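Local coordinates for protein phenol hydroxylase component phN (Pseudomonas stutzeri, PDB 3U52) that probably forms the diiron-bearing hydroxylase subunit of a multicomponent phenol hydroxylase, in which phenol would be oxidised with molecular oxygen, at residues Tyr340-Trp351 with Tyr475-Tyr486. Residues are numbered along the deposited sequence; the frame is centred on the assembly and turned at random.
Sequences YQYCQATNFHTW and YHINIGEDNFDY
H349 and F484 show how the chain leaving a helix can be joined to a distant loop through backbone groups and one well-placed ring. H349 ND1 donates to F484 O at 2.9 Å; the acceptor lies in the imidazole plane, whereas the nitrogen sits above the plane of the carbonyl. With CG anti to its own carbonyl carbon (chi1 -51°), the ring reaches into the 475-486 loop, and its other nitrogen, NE2, shares a water with E481 O. Replacing H349 by an alanine would remove both ring nitrogens, and F484 O would probably lose this donor and E481 O its water-mediated link to 340-351. Two backbone bonds accompany it: F484 N to C343 O, nearly straight at 177°, and Y486 N to T350 O, at 2.9 Å. The D485 carboxylate, salt-bridged through OD1 to R389, is also joined to Y340 OH by a water; the Y340 ring and the carboxylate stand nearly perpendicular (86°).

Packing completes the seam. Y486 CB touches both H349 CB and W351 CE3, while F484 CE1 comes within 3.5 Å of Q344 CB. I477 CD1 reaches the T346-N347 peptide. A345 and Y475, one from each segment, also line a xenon pocket. The contact thus ties the chain leaving helix 331-342 to the loop linking helices 467-474 and 490-498, while helix 94-103 packs against F348, H349 and W351.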
ATOM      1  N   TYR A 340      18.293 -15.741  30.464  1.00 16.75           N
ATOM      2  CA  TYR A 340      19.721 -15.979  30.116  1.00 17.32           C
ATOM      3  C   TYR A 340      20.181 -17.426  30.492  1.00 17.67           C
ATOM      4  O   TYR A 340      20.751 -18.140  29.663  1.00 19.22           O
ATOM      5  CB  TYR A 340      20.602 -14.912  30.812  1.00 17.57           C
ATOM      6  CG  TYR A 340      22.062 -14.990  30.512  1.00 17.04           C
ATOM      7  CD1 TYR A 340      22.898 -15.834  31.247  1.00 18.78           C
ATOM      8  CD2 TYR A 340      22.605 -14.252  29.491  1.00 17.15           C
ATOM      9  CE1 TYR A 340      24.265 -15.933  30.967  1.00 21.04           C
ATOM     10  CE2 TYR A 340      23.992 -14.318  29.218  1.00 19.78           C
ATOM     11  CZ  TYR A 340      24.793 -15.175  29.946  1.00 19.72           C
ATOM     12  OH  TYR A 340      26.122 -15.225  29.641  1.00 20.20           O
ATOM     13  N   GLN A 341      19.925 -17.856  31.736  1.00 18.19           N
ATOM     14  CA  GLN A 341      20.420 -19.161  32.222  1.00 18.50           C
ATOM     15  C   GLN A 341      19.611 -20.330  31.726  1.00 17.55           C
ATOM     16  O   GLN A 341      20.064 -21.474  31.762  1.00 18.46           O
ATOM     17  CB  GLN A 341      20.476 -19.160  33.753  1.00 18.41           C
ATOM     18  CG  GLN A 341      19.107 -19.189  34.438  1.00 18.63           C
ATOM     19  CD  GLN A 341      19.208 -18.826  35.891  1.00 22.15           C
ATOM     20  OE1 GLN A 341      19.408 -17.660  36.244  1.00 25.54           O
ATOM     21  NE2 GLN A 341      19.126 -19.818  36.747  1.00 18.59           N
ATOM     22  N   TYR A 342      18.413 -20.071  31.251  1.00 17.46           N
ATOM     23  CA  TYR A 342      17.546 -21.122  30.752  1.00 18.17           C
ATOM     24  C   TYR A 342      17.338 -21.089  29.217  1.00 20.35           C
ATOM     25  O   TYR A 342      16.528 -21.862  28.660  1.00 20.99           O
ATOM     26  CB  TYR A 342      16.223 -21.047  31.490  1.00 18.83           C
ATOM     27  CG  TYR A 342      16.254 -21.606  32.918  1.00 18.28           C
ATOM     28  CD1 TYR A 342      15.576 -20.953  33.933  1.00 19.97           C
ATOM     29  CD2 TYR A 342      16.885 -22.819  33.207  1.00 18.80           C
ATOM     30  CE1 TYR A 342      15.552 -21.443  35.219  1.00 18.78           C
ATOM     31  CE2 TYR A 342      16.887 -23.339  34.536  1.00 17.76           C
ATOM     32  CZ  TYR A 342      16.195 -22.646  35.510  1.00 19.96           C
ATOM     33  OH  TYR A 342      16.077 -23.100  36.783  1.00 20.79           O
ATOM     34  N   CYS A 343      18.081 -20.242  28.500  1.00 21.06           N
ATOM     35  CA  CYS A 343      17.829 -20.162  27.040  1.00 22.08           C
ATOM     36  C   CYS A 343      18.331 -21.319  26.204  1.00 21.53           C
ATOM     37  O   CYS A 343      18.140 -21.302  24.985  1.00 22.17           O
ATOM     38  CB  CYS A 343      18.276 -18.838  26.377  1.00 22.15           C
ATOM     39  SG  CYS A 343      20.032 -18.671  26.249  1.00 24.21           S
ATOM     40  N   GLN A 344      18.943 -22.320  26.817  1.00 23.36           N
ATOM     41  CA  GLN A 344      19.140 -23.620  26.131  1.00 22.81           C
ATOM     42  C   GLN A 344      17.759 -24.262  25.820  1.00 23.27           C
ATOM     43  O   GLN A 344      17.644 -25.187  24.997  1.00 22.38           O
ATOM     44  CB  GLN A 344      20.086 -24.584  26.914  1.00 24.17           C
ATOM     45  CG  GLN A 344      19.488 -25.364  28.116  1.00 23.92           C
ATOM     46  CD  GLN A 344      19.561 -24.573  29.405  1.00 25.29           C
ATOM     47  OE1 GLN A 344      19.702 -25.131  30.494  1.00 27.90           O
ATOM     48  NE2 GLN A 344      19.511 -23.283  29.288  1.00 23.17           N
ATOM     49  N   ALA A 345      16.720 -23.763  26.491  1.00 22.62           N
ATOM     50  CA  ALA A 345      15.396 -24.352  26.391  1.00 24.09           C
ATOM     51  C   ALA A 345      14.313 -23.368  25.959  1.00 23.74           C
ATOM     52  O   ALA A 345      13.153 -23.555  26.309  1.00 25.15           O
ATOM     53  CB  ALA A 345      15.001 -24.968  27.705  1.00 24.74           C
ATOM     54  N   THR A 346      14.697 -22.327  25.230  1.00 24.04           N
ATOM     55  CA  THR A 346      13.768 -21.324  24.667  1.00 22.65           C
ATOM     56  C   THR A 346      14.024 -21.202  23.141  1.00 21.96           C
ATOM     57  O   THR A 346      15.048 -21.639  22.636  1.00 20.40           O
ATOM     58  CB  THR A 346      13.973 -19.905  25.305  1.00 22.04           C
ATOM     59  OG1 THR A 346      15.310 -19.461  24.996  1.00 25.78           O
ATOM     60  CG2 THR A 346      13.812 -19.941  26.854  1.00 24.01           C
ATOM     61  N   ASN A 347      13.079 -20.592  22.425  1.00 20.33           N
ATOM     62  CA  ASN A 347      13.138 -20.447  20.976  1.00 20.89           C
ATOM     63  C   ASN A 347      13.653 -19.061  20.600  1.00 21.83           C
ATOM     64  O   ASN A 347      13.436 -18.601  19.482  1.00 24.66           O
ATOM     65  CB  ASN A 347      11.726 -20.666  20.379  1.00 21.36           C
ATOM     66  CG  ASN A 347      10.714 -19.629  20.865  1.00 23.69           C
ATOM     67  OD1 ASN A 347      10.530 -19.428  22.072  1.00 26.80           O
ATOM     68  ND2 ASN A 347      10.012 -18.983  19.913  1.00 27.95           N
ATOM     69  N   PHE A 348      14.283 -18.372  21.546  1.00 20.93           N
ATOM     70  CA  PHE A 348      14.977 -17.115  21.308  1.00 21.25           C
ATOM     71  C   PHE A 348      16.319 -17.072  22.041  1.00 20.75           C
ATOM     72  O   PHE A 348      16.556 -17.820  22.994  1.00 20.09           O
ATOM     73  CB  PHE A 348      14.119 -15.849  21.584  1.00 21.16           C
ATOM     74  CG  PHE A 348      13.688 -15.681  23.033  1.00 22.70           C
ATOM     75  CD1 PHE A 348      14.537 -15.095  23.963  1.00 20.25           C
ATOM     76  CD2 PHE A 348      12.468 -16.162  23.459  1.00 24.22           C
ATOM     77  CE1 PHE A 348      14.125 -14.938  25.330  1.00 26.36           C
ATOM     78  CE2 PHE A 348      12.039 -16.035  24.791  1.00 25.77           C
ATOM     79  CZ  PHE A 348      12.857 -15.423  25.737  1.00 27.80           C
ATOM     80  N   HIS A 349      17.187 -16.193  21.569  1.00 19.90           N
ATOM     81  CA  HIS A 349      18.518 -15.983  22.171  1.00 21.53           C
ATOM     82  C   HIS A 349      18.557 -14.927  23.271  1.00 20.88           C
ATOM     83  O   HIS A 349      17.691 -14.048  23.335  1.00 21.26           O
ATOM     84  CB  HIS A 349      19.505 -15.520  21.079  1.00 21.38           C
ATOM     85  CG  HIS A 349      19.512 -16.405  19.867  1.00 21.20           C
ATOM     86  ND1 HIS A 349      19.779 -17.744  19.931  1.00 18.62           N
ATOM     87  CD2 HIS A 349      19.277 -16.132  18.560  1.00 22.84           C
ATOM     88  CE1 HIS A 349      19.730 -18.268  18.718  1.00 22.91           C
ATOM     89  NE2 HIS A 349      19.415 -17.309  17.865  1.00 19.30           N
ATOM     90  N   THR A 350      19.565 -15.004  24.143  1.00 20.77           N
ATOM     91  CA  THR A 350      19.824 -13.947  25.113  1.00 20.14           C
ATOM     92  C   THR A 350      21.327 -13.675  25.038  1.00 20.13           C
ATOM     93  O   THR A 350      22.028 -14.345  24.307  1.00 19.36           O
ATOM     94  CB  THR A 350      19.470 -14.368  26.573  1.00 21.24           C
ATOM     95  OG1 THR A 350      20.345 -15.420  26.943  1.00 22.31           O
ATOM     96  CG2 THR A 350      17.951 -14.872  26.738  1.00 21.48           C
ATOM     97  N   TRP A 351      21.830 -12.711  25.797  1.00 19.52           N
ATOM     98  CA  TRP A 351      23.223 -12.295  25.610  1.00 21.35           C
ATOM     99  C   TRP A 351      23.469 -11.358  26.757  1.00 21.55           C
ATOM    100  O   TRP A 351      22.526 -10.979  27.459  1.00 21.73           O
ATOM    101  CB  TRP A 351      23.412 -11.519  24.278  1.00 19.20           C
ATOM    102  CG  TRP A 351      22.427 -10.345  24.126  1.00 20.26           C
ATOM    103  CD1 TRP A 351      22.605  -9.068  24.612  1.00 20.53           C
ATOM    104  CD2 TRP A 351      21.120 -10.349  23.510  1.00 18.02           C
ATOM    105  NE1 TRP A 351      21.492  -8.286  24.351  1.00 20.72           N
ATOM    106  CE2 TRP A 351      20.570  -9.033  23.664  1.00 16.93           C
ATOM    107  CE3 TRP A 351      20.365 -11.307  22.829  1.00 19.80           C
ATOM    108  CZ2 TRP A 351      19.307  -8.679  23.148  1.00 16.03           C
ATOM    109  CZ3 TRP A 351      19.080 -10.951  22.331  1.00 16.76           C
ATOM    110  CH2 TRP A 351      18.569  -9.662  22.500  1.00 14.91           C
ATOM    111  N   TYR A 475       9.261 -29.767  21.965  1.00 23.84           N
ATOM    112  CA  TYR A 475       9.139 -28.338  21.719  1.00 23.15           C
ATOM    113  C   TYR A 475       9.319 -27.938  20.277  1.00 23.51           C
ATOM    114  O   TYR A 475       8.877 -26.832  19.896  1.00 24.65           O
ATOM    115  CB  TYR A 475      10.142 -27.524  22.589  1.00 21.60           C
ATOM    116  CG  TYR A 475       9.862 -27.561  24.071  1.00 20.19           C
ATOM    117  CD1 TYR A 475       8.722 -28.153  24.579  1.00 17.46           C
ATOM    118  CD2 TYR A 475      10.737 -26.957  24.961  1.00 18.99           C
ATOM    119  CE1 TYR A 475       8.474 -28.157  25.957  1.00 18.50           C
ATOM    120  CE2 TYR A 475      10.492 -26.940  26.294  1.00 19.78           C
ATOM    121  CZ  TYR A 475       9.398 -27.530  26.795  1.00 19.23           C
ATOM    122  OH  TYR A 475       9.240 -27.419  28.162  1.00 24.09           O
ATOM    123  N   HIS A 476       9.986 -28.799  19.494  1.00 24.03           N
ATOM    124  CA  HIS A 476      10.422 -28.494  18.123  1.00 23.96           C
ATOM    125  C   HIS A 476      11.376 -27.337  18.100  1.00 24.66           C
ATOM    126  O   HIS A 476      11.411 -26.631  17.116  1.00 25.13           O
ATOM    127  CB  HIS A 476       9.227 -28.122  17.235  1.00 23.73           C
ATOM    128  CG  HIS A 476       8.333 -29.277  16.895  1.00 24.95           C
ATOM    129  ND1 HIS A 476       7.307 -29.173  15.977  1.00 28.46           N
ATOM    130  CD2 HIS A 476       8.293 -30.544  17.349  1.00 25.87           C
ATOM    131  CE1 HIS A 476       6.680 -30.332  15.880  1.00 26.74           C
ATOM    132  NE2 HIS A 476       7.247 -31.172  16.717  1.00 25.01           N
ATOM    133  N   ILE A 477      12.103 -27.092  19.193  1.00 24.29           N
ATOM    134  CA  ILE A 477      13.214 -26.146  19.184  1.00 23.95           C
ATOM    135  C   ILE A 477      14.436 -26.817  18.550  1.00 24.95           C
ATOM    136  O   ILE A 477      14.879 -27.892  18.993  1.00 24.45           O
ATOM    137  CB  ILE A 477      13.445 -25.546  20.619  1.00 24.56           C
ATOM    138  CG1 ILE A 477      12.304 -24.538  20.938  1.00 24.00           C
ATOM    139  CG2 ILE A 477      14.844 -24.931  20.771  1.00 21.41           C
ATOM    140  CD1 ILE A 477      12.047 -24.262  22.394  1.00 24.91           C
ATOM    141  N   ASN A 478      14.962 -26.246  17.475  1.00 24.64           N
ATOM    142  CA  ASN A 478      16.097 -26.894  16.835  1.00 25.54           C
ATOM    143  C   ASN A 478      17.335 -26.512  17.596  1.00 25.27           C
ATOM    144  O   ASN A 478      17.783 -25.386  17.494  1.00 24.15           O
ATOM    145  CB  ASN A 478      16.247 -26.479  15.378  1.00 25.62           C
ATOM    146  CG  ASN A 478      15.066 -26.931  14.539  1.00 29.15           C
ATOM    147  OD1 ASN A 478      14.531 -26.164  13.743  1.00 33.15           O
ATOM    148  ND2 ASN A 478      14.637 -28.168  14.742  1.00 26.11           N
ATOM    149  N   ILE A 479      17.871 -27.461  18.350  1.00 24.71           N
ATOM    150  CA  ILE A 479      19.070 -27.221  19.148  1.00 24.66           C
ATOM    151  C   ILE A 479      20.270 -26.759  18.318  1.00 25.04           C
ATOM    152  O   ILE A 479      20.657 -27.409  17.337  1.00 24.75           O
ATOM    153  CB  ILE A 479      19.434 -28.435  19.981  1.00 23.48           C
ATOM    154  CG1 ILE A 479      18.258 -28.808  20.889  1.00 25.99           C
ATOM    155  CG2 ILE A 479      20.744 -28.155  20.768  1.00 25.66           C
ATOM    156  CD1 ILE A 479      18.283 -30.264  21.400  1.00 27.52           C
ATOM    157  N   GLY A 480      20.879 -25.656  18.744  1.00 25.33           N
ATOM    158  CA  GLY A 480      21.974 -25.026  18.009  1.00 25.78           C
ATOM    159  C   GLY A 480      21.530 -23.977  17.003  1.00 27.90           C
ATOM    160  O   GLY A 480      22.362 -23.214  16.493  1.00 28.09           O
ATOM    161  N   GLU A 481      20.218 -23.901  16.730  1.00 27.67           N
ATOM    162  CA  GLU A 481      19.696 -22.923  15.802  1.00 27.63           C
ATOM    163  C   GLU A 481      18.809 -21.876  16.480  1.00 26.91           C
ATOM    164  O   GLU A 481      19.015 -20.688  16.296  1.00 28.26           O
ATOM    165  CB  GLU A 481      18.920 -23.623  14.692  1.00 28.39           C
ATOM    166  CG  GLU A 481      19.763 -24.446  13.770  1.00 33.76           C
ATOM    167  CD  GLU A 481      18.914 -25.171  12.724  1.00 42.84           C
ATOM    168  OE1 GLU A 481      17.864 -24.619  12.296  1.00 42.45           O
ATOM    169  OE2 GLU A 481      19.292 -26.304  12.326  1.00 47.33           O
ATOM    170  N   ASP A 482      17.787 -22.322  17.206  1.00 26.21           N
ATOM    171  CA  ASP A 482      16.807 -21.415  17.789  1.00 25.38           C
ATOM    172  C   ASP A 482      17.189 -20.981  19.192  1.00 25.52           C
ATOM    173  O   ASP A 482      16.686 -19.946  19.685  1.00 25.64           O
ATOM    174  CB  ASP A 482      15.455 -22.108  17.929  1.00 26.68           C
ATOM    175  CG  ASP A 482      14.874 -22.592  16.596  1.00 29.56           C
ATOM    176  OD1 ASP A 482      14.207 -23.632  16.630  1.00 30.47           O
ATOM    177  OD2 ASP A 482      15.040 -21.931  15.540  1.00 30.20           O
ATOM    178  N   ASN A 483      18.013 -21.782  19.882  1.00 22.55           N
ATOM    179  CA  ASN A 483      18.268 -21.569  21.319  1.00 22.72           C
ATOM    180  C   ASN A 483      19.715 -21.104  21.600  1.00 22.57           C
ATOM    181  O   ASN A 483      20.479 -20.849  20.653  1.00 22.66           O
ATOM    182  CB  ASN A 483      17.936 -22.859  22.088  1.00 21.96           C
ATOM    183  CG  ASN A 483      18.870 -24.007  21.743  1.00 22.65           C
ATOM    184  OD1 ASN A 483      19.063 -24.939  22.539  1.00 24.56           O
ATOM    185  ND2 ASN A 483      19.470 -23.946  20.577  1.00 18.69           N
ATOM    186  N   PHE A 484      20.081 -20.969  22.875  1.00 22.14           N
ATOM    187  CA  PHE A 484      21.448 -20.614  23.281  1.00 21.97           C
ATOM    188  C   PHE A 484      21.747 -19.130  23.090  1.00 22.59           C
ATOM    189  O   PHE A 484      20.902 -18.395  22.562  1.00 22.74           O
ATOM    190  CB  PHE A 484      22.520 -21.426  22.535  1.00 22.52           C
ATOM    191  CG  PHE A 484      22.466 -22.932  22.772  1.00 23.75           C
ATOM    192  CD1 PHE A 484      22.360 -23.462  24.074  1.00 24.67           C
ATOM    193  CD2 PHE A 484      22.562 -23.810  21.701  1.00 23.47           C
ATOM    194  CE1 PHE A 484      22.319 -24.851  24.292  1.00 25.10           C
ATOM    195  CE2 PHE A 484      22.512 -25.219  21.898  1.00 24.80           C
ATOM    196  CZ  PHE A 484      22.409 -25.734  23.202  1.00 25.23           C
ATOM    197  N   ASP A 485      22.947 -18.688  23.508  1.00 22.18           N
ATOM    198  CA  ASP A 485      23.369 -17.307  23.375  1.00 22.23           C
ATOM    199  C   ASP A 485      23.311 -16.769  21.933  1.00 21.88           C
ATOM    200  O   ASP A 485      23.549 -17.488  20.957  1.00 22.30           O
ATOM    201  CB  ASP A 485      24.815 -17.133  23.881  1.00 23.43           C
ATOM    202  CG  ASP A 485      25.093 -15.747  24.365  1.00 23.11           C
ATOM    203  OD1 ASP A 485      25.002 -15.550  25.601  1.00 25.44           O
ATOM    204  OD2 ASP A 485      25.394 -14.826  23.533  1.00 24.97           O
ATOM    205  N   TYR A 486      23.023 -15.483  21.813  1.00 21.48           N
ATOM    206  CA  TYR A 486      23.017 -14.832  20.507  1.00 22.51           C
ATOM    207  C   TYR A 486      24.409 -14.850  19.848  1.00 23.69           C
ATOM    208  O   TYR A 486      24.545 -15.029  18.612  1.00 22.71           O
ATOM    209  CB  TYR A 486      22.543 -13.387  20.641  1.00 22.83           C
ATOM    210  CG  TYR A 486      22.664 -12.620  19.345  1.00 22.09           C
ATOM    211  CD1 TYR A 486      21.769 -12.838  18.282  1.00 21.06           C
ATOM    212  CD2 TYR A 486      23.699 -11.698  19.167  1.00 25.92           C
ATOM    213  CE1 TYR A 486      21.894 -12.106  17.062  1.00 22.57           C
ATOM    214  CE2 TYR A 486      23.830 -10.968  17.969  1.00 24.52           C
ATOM    215  CZ  TYR A 486      22.939 -11.189  16.923  1.00 25.72           C
ATOM    216  OH  TYR A 486      23.090 -10.431  15.745  1.00 26.47           O
TER
HETATM  217  O   HOH W   1      26.917 -14.587  27.083  1.00 24.21           O
HETATM  218  O   HOH W   2      19.776 -18.258  15.303  1.00 20.39           O